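Local atomic coordinates of DCN1-like protein 3 (Homo sapiens, PDB entry 4GBA), a protein that contributes to neddylation of cullins by transferring NEDD8 from N-terminally acetylated NEDD8-conjugating E2 enzymes to cullin-RBX complexes. Residues F96-Q105 and I155-L164. Sequence-based numbering, arbitrary orientation.
Sequences FKDLYRFTFQ and ISRDTWNMFL
W160 and Y100 exchange two hydrogen bonds, each from a side chain to the other residue's backbone carbonyl. The indole NE1 of W160 donates to Y100 O at 2.9 Å, nearly straight at 164° and in the plane of its own ring. The donor stands above the carbonyl plane. In return Y100 OH gives its proton to W160 O at 2.7 Å. The same hydroxyl is also bonded to W126 NE1 of helix 119-129. Between these bonds the Y100 ring and the five-membered ring of W160 form an offset stack, planes 18° apart. F104 CB lies over the other indole face, 3.4 Å from W160 CD1. The aromatic cluster joins segments of helices 93-107 and 157-169 that run roughly antiparallel, in the cullin-binding part of the DCUN1 (PONY) domain. A leucine at W160 would probably leave Y100 O without its indole donor and open a gap between Y100 and F104. Farther along, the R157 side chain bends at chi3 (-54°), bringing the face of its guanidinium against F104 CE2, with the ring well tilted from it. Its NH1 and NH2 both donate to Q105 OE1, NH1 at 2.8 Å and NH2 on a lone pair. At the other end, L164 CB makes a CH-pi contact with the Y100 face turned from W160, while L164 CD1 meets the edge of F96.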
loop_
_atom_site.group_PDB
_atom_site.type_symbol
_atom_site.label_atom_id
_atom_site.label_comp_id
_atom_site.label_asym_id
_atom_site.label_seq_id
_atom_site.Cartn_x
_atom_site.Cartn_y
_atom_site.Cartn_z
ATOM N N PHE A 96 -3.989 -7.836 8.781
ATOM C CA PHE A 96 -3.259 -7.777 7.539
ATOM C C PHE A 96 -4.192 -7.826 6.337
ATOM O O PHE A 96 -4.027 -7.068 5.386
ATOM C CB PHE A 96 -2.210 -8.872 7.416
ATOM C CG PHE A 96 -1.453 -8.794 6.129
ATOM C CD1 PHE A 96 -0.448 -7.842 5.959
ATOM C CD2 PHE A 96 -1.782 -9.620 5.057
ATOM C CE1 PHE A 96 0.245 -7.744 4.747
ATOM C CE2 PHE A 96 -1.093 -9.532 3.839
ATOM C CZ PHE A 96 -0.083 -8.592 3.684
ATOM N N LYS A 97 -5.171 -8.718 6.375
ATOM C CA LYS A 97 -6.139 -8.797 5.285
ATOM C C LYS A 97 -6.804 -7.450 5.100
ATOM O O LYS A 97 -7.041 -7.025 3.973
ATOM C CB LYS A 97 -7.196 -9.886 5.539
ATOM C CG LYS A 97 -6.722 -11.287 5.162
ATOM C CD LYS A 97 -7.571 -12.385 5.798
ATOM C CE LYS A 97 -8.856 -12.642 5.022
ATOM N NZ LYS A 97 -9.636 -13.767 5.622
ATOM N N ASP A 98 -7.101 -6.779 6.211
ATOM C CA ASP A 98 -7.755 -5.475 6.140
ATOM C C ASP A 98 -6.816 -4.410 5.564
ATOM O O ASP A 98 -7.221 -3.608 4.724
ATOM C CB ASP A 98 -8.293 -5.039 7.508
ATOM C CG ASP A 98 -9.083 -3.735 7.434
ATOM O OD1 ASP A 98 -10.267 -3.776 7.024
ATOM O OD2 ASP A 98 -8.527 -2.665 7.778
ATOM N N LEU A 99 -5.568 -4.412 6.024
ATOM C CA LEU A 99 -4.563 -3.496 5.525
ATOM C C LEU A 99 -4.352 -3.713 4.026
ATOM O O LEU A 99 -4.263 -2.752 3.246
ATOM C CB LEU A 99 -3.249 -3.705 6.276
ATOM C CG LEU A 99 -2.014 -3.145 5.572
ATOM C CD1 LEU A 99 -2.027 -1.623 5.597
ATOM C CD2 LEU A 99 -0.767 -3.704 6.214
ATOM N N TYR A 100 -4.281 -4.987 3.639
ATOM C CA TYR A 100 -4.192 -5.394 2.235
ATOM C C TYR A 100 -5.359 -4.891 1.358
ATOM O O TYR A 100 -5.130 -4.413 0.240
ATOM C CB TYR A 100 -4.031 -6.915 2.125
ATOM C CG TYR A 100 -3.718 -7.398 0.721
ATOM C CD1 TYR A 100 -2.412 -7.397 0.239
ATOM C CD2 TYR A 100 -4.727 -7.857 -0.123
ATOM C CE1 TYR A 100 -2.114 -7.829 -1.044
ATOM C CE2 TYR A 100 -4.439 -8.298 -1.422
ATOM C CZ TYR A 100 -3.133 -8.281 -1.873
ATOM O OH TYR A 100 -2.841 -8.711 -3.153
ATOM N N ARG A 101 -6.596 -4.982 1.847
ATOM C CA ARG A 101 -7.736 -4.453 1.091
ATOM C C ARG A 101 -7.689 -2.925 0.987
ATOM O O ARG A 101 -7.969 -2.365 -0.077
ATOM C CB ARG A 101 -9.079 -4.906 1.688
ATOM C CG ARG A 101 -9.141 -6.398 2.019
ATOM C CD ARG A 101 -10.523 -6.843 2.568
ATOM N NE ARG A 101 -11.234 -7.667 1.585
ATOM C CZ ARG A 101 -12.065 -8.670 1.875
ATOM N NH1 ARG A 101 -12.310 -8.999 3.143
ATOM N NH2 ARG A 101 -12.645 -9.350 0.882
ATOM N N PHE A 102 -7.360 -2.262 2.102
ATOM C CA PHE A 102 -7.180 -0.810 2.161
ATOM C C PHE A 102 -6.100 -0.331 1.177
ATOM O O PHE A 102 -6.237 0.724 0.564
ATOM C CB PHE A 102 -6.799 -0.346 3.590
ATOM C CG PHE A 102 -6.264 1.069 3.640
ATOM C CD1 PHE A 102 -7.130 2.155 3.712
ATOM C CD2 PHE A 102 -4.895 1.315 3.562
ATOM C CE1 PHE A 102 -6.646 3.453 3.732
ATOM C CE2 PHE A 102 -4.408 2.614 3.579
ATOM C CZ PHE A 102 -5.288 3.683 3.665
ATOM N N THR A 103 -5.024 -1.096 1.047
ATOM C CA THR A 103 -3.887 -0.669 0.233
ATOM C C THR A 103 -4.283 -0.484 -1.246
ATOM O O THR A 103 -3.758 0.397 -1.927
ATOM C CB THR A 103 -2.676 -1.630 0.398
ATOM O OG1 THR A 103 -2.254 -1.637 1.773
ATOM C CG2 THR A 103 -1.502 -1.210 -0.493
ATOM N N PHE A 104 -5.234 -1.291 -1.727
ATOM C CA PHE A 104 -5.694 -1.149 -3.097
ATOM C C PHE A 104 -6.420 0.186 -3.280
ATOM O O PHE A 104 -6.116 0.953 -4.203
ATOM C CB PHE A 104 -6.589 -2.316 -3.534
ATOM C CG PHE A 104 -7.118 -2.154 -4.930
ATOM C CD1 PHE A 104 -6.421 -2.658 -6.017
ATOM C CD2 PHE A 104 -8.276 -1.437 -5.164
ATOM C CE1 PHE A 104 -6.895 -2.472 -7.309
ATOM C CE2 PHE A 104 -8.745 -1.245 -6.468
ATOM C CZ PHE A 104 -8.058 -1.764 -7.528
ATOM N N GLN A 105 -7.368 0.449 -2.382
ATOM C CA GLN A 105 -8.171 1.673 -2.381
ATOM C C GLN A 105 -7.301 2.930 -2.235
ATOM O O GLN A 105 -7.561 3.978 -2.844
ATOM C CB GLN A 105 -9.193 1.613 -1.229
ATOM C CG GLN A 105 -10.380 2.548 -1.409
ATOM C CD GLN A 105 -11.068 2.365 -2.772
ATOM O OE1 GLN A 105 -11.230 1.237 -3.259
ATOM N NE2 GLN A 105 -11.455 3.480 -3.398
ATOM N N ILE A 155 -3.862 -2.850 -12.726
ATOM C CA ILE A 155 -4.246 -3.986 -11.901
ATOM C C ILE A 155 -5.621 -3.679 -11.331
ATOM O O ILE A 155 -5.817 -2.647 -10.688
ATOM C CB ILE A 155 -3.206 -4.238 -10.772
ATOM C CG1 ILE A 155 -1.887 -4.744 -11.376
ATOM C CG2 ILE A 155 -3.737 -5.235 -9.730
ATOM C CD1 ILE A 155 -1.998 -6.106 -12.080
ATOM N N SER A 156 -6.573 -4.561 -11.604
ATOM C CA SER A 156 -7.947 -4.388 -11.158
ATOM C C SER A 156 -8.139 -4.877 -9.716
ATOM O O SER A 156 -7.247 -5.492 -9.130
ATOM C CB SER A 156 -8.914 -5.123 -12.103
ATOM O OG SER A 156 -8.745 -6.526 -12.000
ATOM N N ARG A 157 -9.316 -4.604 -9.164
ATOM C CA ARG A 157 -9.614 -4.905 -7.765
ATOM C C ARG A 157 -9.657 -6.397 -7.469
ATOM O O ARG A 157 -9.308 -6.823 -6.375
ATOM C CB ARG A 157 -10.943 -4.273 -7.355
ATOM C CG ARG A 157 -11.214 -4.356 -5.861
ATOM C CD ARG A 157 -12.526 -3.683 -5.504
ATOM N NE ARG A 157 -12.584 -2.306 -5.994
ATOM C CZ ARG A 157 -12.316 -1.237 -5.250
ATOM N NH1 ARG A 157 -11.975 -1.381 -3.970
ATOM N NH2 ARG A 157 -12.393 -0.023 -5.787
ATOM N N ASP A 158 -10.093 -7.193 -8.440
ATOM C CA ASP A 158 -10.226 -8.634 -8.243
ATOM C C ASP A 158 -8.893 -9.336 -8.389
ATOM O O ASP A 158 -8.613 -10.299 -7.678
ATOM C CB ASP A 158 -11.262 -9.211 -9.210
ATOM C CG ASP A 158 -12.665 -8.754 -8.877
ATOM O OD1 ASP A 158 -13.052 -8.863 -7.689
ATOM O OD2 ASP A 158 -13.365 -8.258 -9.791
ATOM N N THR A 159 -8.065 -8.841 -9.304
ATOM C CA THR A 159 -6.699 -9.350 -9.455
ATOM C C THR A 159 -5.877 -9.065 -8.192
ATOM O O THR A 159 -5.165 -9.936 -7.693
ATOM C CB THR A 159 -5.989 -8.728 -10.680
ATOM O OG1 THR A 159 -6.803 -8.892 -11.853
ATOM C CG2 THR A 159 -4.623 -9.358 -10.885
ATOM N N TRP A 160 -5.977 -7.841 -7.688
ATOM C CA TRP A 160 -5.334 -7.485 -6.426
ATOM C C TRP A 160 -5.871 -8.387 -5.300
ATOM O O TRP A 160 -5.099 -9.016 -4.577
ATOM C CB TRP A 160 -5.577 -6.004 -6.114
ATOM C CG TRP A 160 -5.010 -5.544 -4.796
ATOM C CD1 TRP A 160 -5.634 -5.576 -3.569
ATOM C CD2 TRP A 160 -3.715 -4.967 -4.569
ATOM N NE1 TRP A 160 -4.803 -5.069 -2.601
ATOM C CE2 TRP A 160 -3.617 -4.688 -3.183
ATOM C CE3 TRP A 160 -2.632 -4.651 -5.401
ATOM C CZ2 TRP A 160 -2.472 -4.115 -2.608
ATOM C CZ3 TRP A 160 -1.485 -4.078 -4.822
ATOM C CH2 TRP A 160 -1.422 -3.820 -3.441
ATOM N N ASN A 161 -7.201 -8.463 -5.191
ATOM C CA ASN A 161 -7.890 -9.266 -4.171
ATOM C C ASN A 161 -7.436 -10.723 -4.163
ATOM O O ASN A 161 -7.126 -11.271 -3.109
ATOM C CB ASN A 161 -9.419 -9.173 -4.355
ATOM C CG ASN A 161 -10.201 -10.147 -3.453
ATOM O OD1 ASN A 161 -10.607 -11.238 -3.884
ATOM N ND2 ASN A 161 -10.445 -9.738 -2.205
ATOM N N MET A 162 -7.385 -11.346 -5.340
ATOM C CA MET A 162 -7.087 -12.775 -5.420
ATOM C C MET A 162 -5.602 -13.100 -5.348
ATOM O O MET A 162 -5.236 -14.246 -5.068
ATOM C CB MET A 162 -7.699 -13.382 -6.671
ATOM C CG MET A 162 -9.200 -13.185 -6.751
ATOM S SD MET A 162 -9.915 -14.192 -8.063
ATOM C CE MET A 162 -9.508 -15.855 -7.517
ATOM N N PHE A 163 -4.750 -12.101 -5.591
ATOM C CA PHE A 163 -3.303 -12.304 -5.468
ATOM C C PHE A 163 -2.848 -12.809 -4.087
ATOM O O PHE A 163 -1.931 -13.627 -3.985
ATOM C CB PHE A 163 -2.518 -11.052 -5.838
ATOM C CG PHE A 163 -1.032 -11.260 -5.798
ATOM C CD1 PHE A 163 -0.395 -11.998 -6.795
ATOM C CD2 PHE A 163 -0.266 -10.748 -4.753
ATOM C CE1 PHE A 163 0.979 -12.203 -6.756
ATOM C CE2 PHE A 163 1.101 -10.953 -4.716
ATOM C CZ PHE A 163 1.722 -11.681 -5.716
ATOM N N LEU A 164 -3.496 -12.326 -3.030
ATOM C CA LEU A 164 -3.157 -12.756 -1.674
ATOM C C LEU A 164 -3.341 -14.273 -1.503
ATOM O O LEU A 164 -2.462 -14.965 -0.983
ATOM C CB LEU A 164 -3.978 -11.968 -0.637
ATOM C CG LEU A 164 -3.743 -12.181 0.865
ATOM C CD1 LEU A 164 -2.286 -12.005 1.239
ATOM C CD2 LEU A 164 -4.596 -11.225 1.657
#